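Local atomic coordinates of amidase, hydantoinase/carbamoylase family (Paraburkholderia phymatum, PDB entry 6C0D), a protein that probably hydrolyses N-carbamoyl-L-amino acids as a zinc-dependent, homodimeric amidase of the peptidase M20 family. Residues L224-Q229 against V322-I327; I274-G279 against G286-H291. One frame throughout, in Å; residues are numbered along the deposited sequence.

Contact 1 of 2, residues L224-Q229 against V322-I327; sequences LRFIGQ and VRAELI. With EDO (1,2-ethanediol), chain H.
Leu224-Ile227 and Arg323-Ile327 run antiparallel as neighbouring strands, their axes 4.7 Å apart at the closest, in the smaller alpha/beta domain through which many M20 enzymes dimerise. Two hydrogen-bonded pairs, Arg225 with Glu325 and Ile227 with Arg323, alternate with the non-hydrogen-bonded pairs Leu224-Leu326 and Phe226-Ala324. The bond from Arg225 N to Glu325 O is nearly straight (174° at the hydrogen), whereas its return partner, Glu325 N to Arg225 O, is more bent at 138°.

Leu224, Phe226, Ala324 and Leu326 share the face packed against helices 244-262 and 299-317. Here Leu224 CD1 meets Leu326 CD1 tip to tip at 4.0 Å, and Ala324 CB sits 4.0 Å from Phe226 CE2. Val322 CG1 comes up at the edge of the same ring, close to its plane. Val322 N donates to O2 of a 1,2-ethanediol, probably from the crystallisation liquor, at 3.1 Å.

The other face carries a salt-bridge network. Glu325, extended beyond CG, places its carboxylate between two arginines: OE2 accepts from Arg323 NH1 at 3.3 Å, met from above the carboxylate plane, while OE1 makes a long salt bridge of 3.7 Å to Arg225 NH1. The bend of the Arg323 chain at chi3 (54°) folds its guanidinium back beside Ile227, whose CD1 lies over one face, toward the rim. Arg225 instead stays extended from CG to NE and reaches across to Ile327 on the neighbouring strand. There Ile327 CD1 covers the centre of one guanidinium face, 3.3 Å from Arg225 CZ.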
loop_
_atom_site.group_PDB
_atom_site.type_symbol
_atom_site.label_atom_id
_atom_site.label_comp_id
_atom_site.label_asym_id
_atom_site.label_seq_id
_atom_site.Cartn_x
_atom_site.Cartn_y
_atom_site.Cartn_z
ATOM N N LEU A 224 -13.136 -1.239 1.237
ATOM C CA LEU A 224 -13.635 -0.037 1.880
ATOM C C LEU A 224 -12.782 1.125 1.402
ATOM O O LEU A 224 -11.565 1.146 1.643
ATOM C CB LEU A 224 -13.587 -0.185 3.394
ATOM C CG LEU A 224 -14.177 0.965 4.189
ATOM C CD1 LEU A 224 -15.660 1.161 3.874
ATOM C CD2 LEU A 224 -13.984 0.611 5.617
ATOM N N ARG A 225 -13.411 2.063 0.696
ATOM C CA ARG A 225 -12.743 3.223 0.119
ATOM C C ARG A 225 -13.012 4.454 0.966
ATOM O O ARG A 225 -14.115 4.622 1.493
ATOM C CB ARG A 225 -13.236 3.498 -1.305
ATOM C CG ARG A 225 -12.880 2.449 -2.338
ATOM C CD ARG A 225 -13.415 2.866 -3.714
ATOM N NE ARG A 225 -13.133 1.865 -4.742
ATOM C CZ ARG A 225 -13.818 1.741 -5.875
ATOM N NH1 ARG A 225 -14.842 2.544 -6.122
ATOM N NH2 ARG A 225 -13.492 0.798 -6.752
ATOM N N PHE A 226 -12.010 5.327 1.059
ATOM C CA PHE A 226 -12.101 6.584 1.787
ATOM C C PHE A 226 -11.752 7.700 0.825
ATOM O O PHE A 226 -10.726 7.629 0.141
ATOM C CB PHE A 226 -11.165 6.576 3.000
ATOM C CG PHE A 226 -11.560 5.547 4.002
ATOM C CD1 PHE A 226 -11.147 4.226 3.854
ATOM C CD2 PHE A 226 -12.418 5.875 5.039
ATOM C CE1 PHE A 226 -11.545 3.241 4.758
ATOM C CE2 PHE A 226 -12.828 4.895 5.954
ATOM C CZ PHE A 226 -12.390 3.576 5.806
ATOM N N ILE A 227 -12.630 8.696 0.728
ATOM C CA ILE A 227 -12.464 9.772 -0.235
ATOM C C ILE A 227 -12.320 11.056 0.551
ATOM O O ILE A 227 -13.291 11.541 1.148
ATOM C CB ILE A 227 -13.631 9.863 -1.226
ATOM C CG1 ILE A 227 -13.773 8.561 -2.038
ATOM C CG2 ILE A 227 -13.398 11.028 -2.168
ATOM C CD1 ILE A 227 -14.618 7.498 -1.361
ATOM N N GLY A 228 -11.110 11.603 0.555
ATOM C CA GLY A 228 -10.837 12.858 1.206
ATOM C C GLY A 228 -10.311 13.871 0.206
ATOM O O GLY A 228 -10.889 14.032 -0.872
ATOM N N GLN A 229 -9.216 14.553 0.545
ATOM C CA GLN A 229 -8.679 15.602 -0.306
ATOM C C GLN A 229 -7.156 15.570 -0.248
ATOM O O GLN A 229 -6.583 15.543 0.840
ATOM C CB GLN A 229 -9.206 16.959 0.148
ATOM C CG GLN A 229 -8.709 18.142 -0.617
ATOM C CD GLN A 229 -9.316 19.410 -0.072
ATOM O OE1 GLN A 229 -10.465 19.726 -0.365
ATOM N NE2 GLN A 229 -8.563 20.121 0.763
ATOM N N VAL A 322 -14.128 12.946 5.635
ATOM C CA VAL A 322 -13.726 11.937 4.659
ATOM C C VAL A 322 -14.876 10.950 4.490
ATOM O O VAL A 322 -15.330 10.341 5.464
ATOM C CB VAL A 322 -12.440 11.215 5.104
ATOM C CG1 VAL A 322 -12.083 10.109 4.129
ATOM C CG2 VAL A 322 -11.257 12.210 5.224
ATOM N N ARG A 323 -15.345 10.773 3.254
ATOM C CA ARG A 323 -16.451 9.859 2.996
ATOM C C ARG A 323 -15.954 8.422 2.905
ATOM O O ARG A 323 -14.900 8.158 2.334
ATOM C CB ARG A 323 -17.166 10.232 1.698
ATOM C CG ARG A 323 -18.320 9.286 1.343
ATOM C CD ARG A 323 -19.120 9.825 0.161
ATOM N NE ARG A 323 -18.272 10.121 -0.993
ATOM C CZ ARG A 323 -18.008 9.253 -1.967
ATOM N NH1 ARG A 323 -18.522 8.034 -1.928
ATOM N NH2 ARG A 323 -17.231 9.602 -2.979
ATOM N N ALA A 324 -16.738 7.487 3.459
ATOM C CA ALA A 324 -16.457 6.057 3.386
ATOM C C ALA A 324 -17.415 5.373 2.417
ATOM O O ALA A 324 -18.595 5.727 2.324
ATOM C CB ALA A 324 -16.573 5.393 4.764
ATOM N N GLU A 325 -16.910 4.362 1.706
ATOM C CA GLU A 325 -17.696 3.709 0.666
ATOM C C GLU A 325 -17.409 2.215 0.696
ATOM O O GLU A 325 -16.263 1.802 0.498
ATOM C CB GLU A 325 -17.367 4.294 -0.702
ATOM C CG GLU A 325 -18.127 3.662 -1.841
ATOM C CD GLU A 325 -17.665 4.201 -3.178
ATOM O OE1 GLU A 325 -17.812 3.483 -4.192
ATOM O OE2 GLU A 325 -17.143 5.341 -3.202
ATOM N N LEU A 326 -18.438 1.410 0.940
ATOM C CA LEU A 326 -18.276 -0.031 1.113
ATOM C C LEU A 326 -18.649 -0.746 -0.178
ATOM O O LEU A 326 -19.724 -0.494 -0.738
ATOM C CB LEU A 326 -19.155 -0.524 2.261
ATOM C CG LEU A 326 -19.056 -1.992 2.670
ATOM C CD1 LEU A 326 -17.731 -2.270 3.327
ATOM C CD2 LEU A 326 -20.211 -2.328 3.599
ATOM N N ILE A 327 -17.782 -1.651 -0.632
ATOM C CA ILE A 327 -18.001 -2.387 -1.877
ATOM C C ILE A 327 -17.922 -3.877 -1.583
ATOM O O ILE A 327 -16.872 -4.375 -1.160
ATOM C CB ILE A 327 -16.981 -2.003 -2.959
ATOM C CG1 ILE A 327 -17.012 -0.489 -3.177
ATOM C CG2 ILE A 327 -17.294 -2.733 -4.249
ATOM C CD1 ILE A 327 -15.759 0.041 -3.766
HETATM C C1 EDO H . -13.036 14.059 10.345
HETATM O O1 EDO H . -13.853 15.203 10.598
HETATM C C2 EDO H . -12.580 14.087 8.897
HETATM O O2 EDO H . -12.613 12.766 8.342
#

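Contact 2 of 2, residues I274-G279 against G286-H291; sequences IDLDPG and GKAVLH
This contact is the closing end of a beta hairpin, formed by strands 268-277 and 283-296 in the smaller domain, and it lies at the dimer interface: Gly279 O takes a hydrogen bond from Arg273 of the second subunit, and His291 meets the Phe281 ring of that subunit. Asp275 and Val289 form a hydrogen-bonded antiparallel pair, with Asp275 N to Val289 O at 2.9 Å and Val289 N to Asp275 O at 3.0 Å. Further along, Lys287 O accepts from Asp277 N, but Asp277 O turns to Gly286 N in a weak bond. Gly286 and Lys287 thus both face Asp277, a classic beta bulge just before the strands separate; Pro278, after a cis peptide bond, takes the chain onward.

Ile274, Leu276, Ala288 and Leu290 line one face. Leu276 CD2 rests on Ala288 CB at 3.7 Å, while the Ile274 and Leu290 side chains cross, nearest at CG1 and CB. Ala288, Ile274 and Leu290 also touch helix 244-262, and Ile274 packs on Ile274 of the second subunit.

On the reverse face Asp275 and Val289 lie side by side, Val289 CG1 3.8 Å from Asp275 CB. With chi1 at 59°, CG1 stands between the backbone N and carbonyl carbon and is turned to the aspartate. Asp275 OD2 makes a salt bridge with Arg273 and accepts from a water at 2.8 Å, which donates its other hydrogen to Val289 O at 2.9 Å. Asp277 OD1 similarly combines a salt bridge to Arg230 with a water 2.8 Å away. Arginine and water together probably stabilise both aspartates as carboxylates, and the water between Asp275 OD2 and Val289 O adds a tie between the strands beyond their backbone ladder.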
loop_
_atom_site.group_PDB
_atom_site.type_symbol
_atom_site.label_atom_id
_atom_site.label_comp_id
_atom_site.label_asym_id
_atom_site.label_seq_id
_atom_site.Cartn_x
_atom_site.Cartn_y
_atom_site.Cartn_z
ATOM N N ILE A 274 -3.750 -2.418 2.390
ATOM C CA ILE A 274 -4.039 -0.990 2.556
ATOM C C ILE A 274 -3.260 -0.229 1.487
ATOM O O ILE A 274 -2.064 -0.470 1.307
ATOM C CB ILE A 274 -3.637 -0.492 3.963
ATOM C CG1 ILE A 274 -4.515 -1.126 5.047
ATOM C CG2 ILE A 274 -3.691 1.062 4.052
ATOM C CD1 ILE A 274 -3.977 -0.834 6.481
ATOM N N ASP A 275 -3.927 0.687 0.774
ATOM C CA ASP A 275 -3.285 1.492 -0.260
ATOM C C ASP A 275 -3.677 2.947 -0.054
ATOM O O ASP A 275 -4.870 3.260 0.026
ATOM C CB ASP A 275 -3.701 1.048 -1.679
ATOM C CG ASP A 275 -3.281 -0.391 -2.005
ATOM O OD1 ASP A 275 -2.069 -0.681 -1.977
ATOM O OD2 ASP A 275 -4.167 -1.229 -2.298
ATOM N N LEU A 276 -2.682 3.827 0.051
ATOM C CA LEU A 276 -2.908 5.265 0.124
ATOM C C LEU A 276 -2.517 5.899 -1.205
ATOM O O LEU A 276 -1.517 5.514 -1.823
ATOM C CB LEU A 276 -2.103 5.935 1.255
ATOM C CG LEU A 276 -2.132 5.300 2.648
ATOM C CD1 LEU A 276 -1.479 6.225 3.701
ATOM C CD2 LEU A 276 -3.523 4.865 3.082
ATOM N N ASP A 277 -3.316 6.874 -1.633
ATOM C CA ASP A 277 -3.099 7.562 -2.896
ATOM C C ASP A 277 -2.812 9.031 -2.614
ATOM O O ASP A 277 -3.634 9.710 -1.979
ATOM C CB ASP A 277 -4.315 7.408 -3.808
ATOM C CG ASP A 277 -4.138 8.118 -5.122
ATOM O OD1 ASP A 277 -4.674 9.236 -5.274
ATOM O OD2 ASP A 277 -3.437 7.562 -5.989
ATOM N N PRO A 278 -1.685 9.597 -3.072
ATOM C CA PRO A 278 -0.796 8.918 -4.025
ATOM C C PRO A 278 0.302 8.059 -3.423
ATOM O O PRO A 278 0.962 7.332 -4.179
ATOM C CB PRO A 278 -0.164 10.100 -4.782
ATOM C CG PRO A 278 -0.079 11.190 -3.748
ATOM C CD PRO A 278 -1.334 11.025 -2.894
ATOM N N GLY A 279 0.523 8.123 -2.113
ATOM C CA GLY A 279 1.528 7.280 -1.486
ATOM C C GLY A 279 2.908 7.912 -1.478
ATOM O O GLY A 279 3.909 7.211 -1.642
ATOM N N GLY A 286 -5.374 11.791 -0.606
ATOM C CA GLY A 286 -6.745 12.171 -0.908
ATOM C C GLY A 286 -7.701 10.999 -1.056
ATOM O O GLY A 286 -8.928 11.172 -1.031
ATOM N N LYS A 287 -7.147 9.803 -1.230
ATOM C CA LYS A 287 -7.925 8.571 -1.319
ATOM C C LYS A 287 -7.162 7.454 -0.629
ATOM O O LYS A 287 -5.931 7.476 -0.560
ATOM C CB LYS A 287 -8.215 8.156 -2.770
ATOM C CG LYS A 287 -9.076 9.144 -3.552
ATOM C CD LYS A 287 -9.318 8.655 -4.985
ATOM C CE LYS A 287 -10.176 9.649 -5.770
ATOM N NZ LYS A 287 -10.315 9.273 -7.213
ATOM N N ALA A 288 -7.907 6.461 -0.141
ATOM C CA ALA A 288 -7.324 5.321 0.548
ATOM C C ALA A 288 -8.307 4.161 0.449
ATOM O O ALA A 288 -9.525 4.372 0.448
ATOM C CB ALA A 288 -7.024 5.640 2.013
ATOM N N VAL A 289 -7.785 2.938 0.390
ATOM C CA VAL A 289 -8.637 1.754 0.295
ATOM C C VAL A 289 -8.027 0.636 1.129
ATOM O O VAL A 289 -6.802 0.469 1.176
ATOM C CB VAL A 289 -8.838 1.319 -1.178
ATOM C CG1 VAL A 289 -7.505 1.001 -1.825
ATOM C CG2 VAL A 289 -9.785 0.101 -1.268
ATOM N N LEU A 290 -8.887 -0.109 1.824
ATOM C CA LEU A 290 -8.440 -1.315 2.502
ATOM C C LEU A 290 -9.240 -2.492 1.963
ATOM O O LEU A 290 -10.362 -2.329 1.473
ATOM C CB LEU A 290 -8.587 -1.224 4.036
ATOM C CG LEU A 290 -9.976 -1.147 4.706
ATOM C CD1 LEU A 290 -10.709 -2.523 4.759
ATOM C CD2 LEU A 290 -9.820 -0.619 6.114
ATOM N N HIS A 291 -8.649 -3.673 2.057
ATOM C CA HIS A 291 -9.336 -4.925 1.777
ATOM C C HIS A 291 -9.585 -5.641 3.099
ATOM O O HIS A 291 -8.663 -5.782 3.915
ATOM C CB HIS A 291 -8.501 -5.793 0.834
ATOM C CG HIS A 291 -8.270 -5.167 -0.508
ATOM N ND1 HIS A 291 -7.876 -5.891 -1.612
ATOM C CD2 HIS A 291 -8.380 -3.883 -0.922
ATOM C CE1 HIS A 291 -7.769 -5.081 -2.652
ATOM N NE2 HIS A 291 -8.070 -3.858 -2.259
HETATM O O HOH W 1 -6.077 -1.847 -0.398
HETATM O O HOH W 2 -5.922 -1.857 -3.968
HETATM O O HOH W 3 -5.422 11.487 -3.846
#

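How the contacts relate
Contacts 1 and 2 are adjoining parts of one sheet, their centres about 10 Å apart, and contact 2 is nested in the chain loop that contact 1 closes. Strands 210-227 and 283-296 join them: Phe226 N probably bonds to Ala288 O, and Gly228 N to Gly286 O, both at 2.7 Å. Each contact is partly buried, with an apolar face against helix 244-262 and a mixed, largely charged one on the reverse. Contact 1 adds helix 299-317 to its cover and pairs opposite charges across its own strands, whereas in contact 2 the aspartates are met by Arg273, Arg230 and water. Only contact 2 touches the second subunit; both lie away from the zinc site.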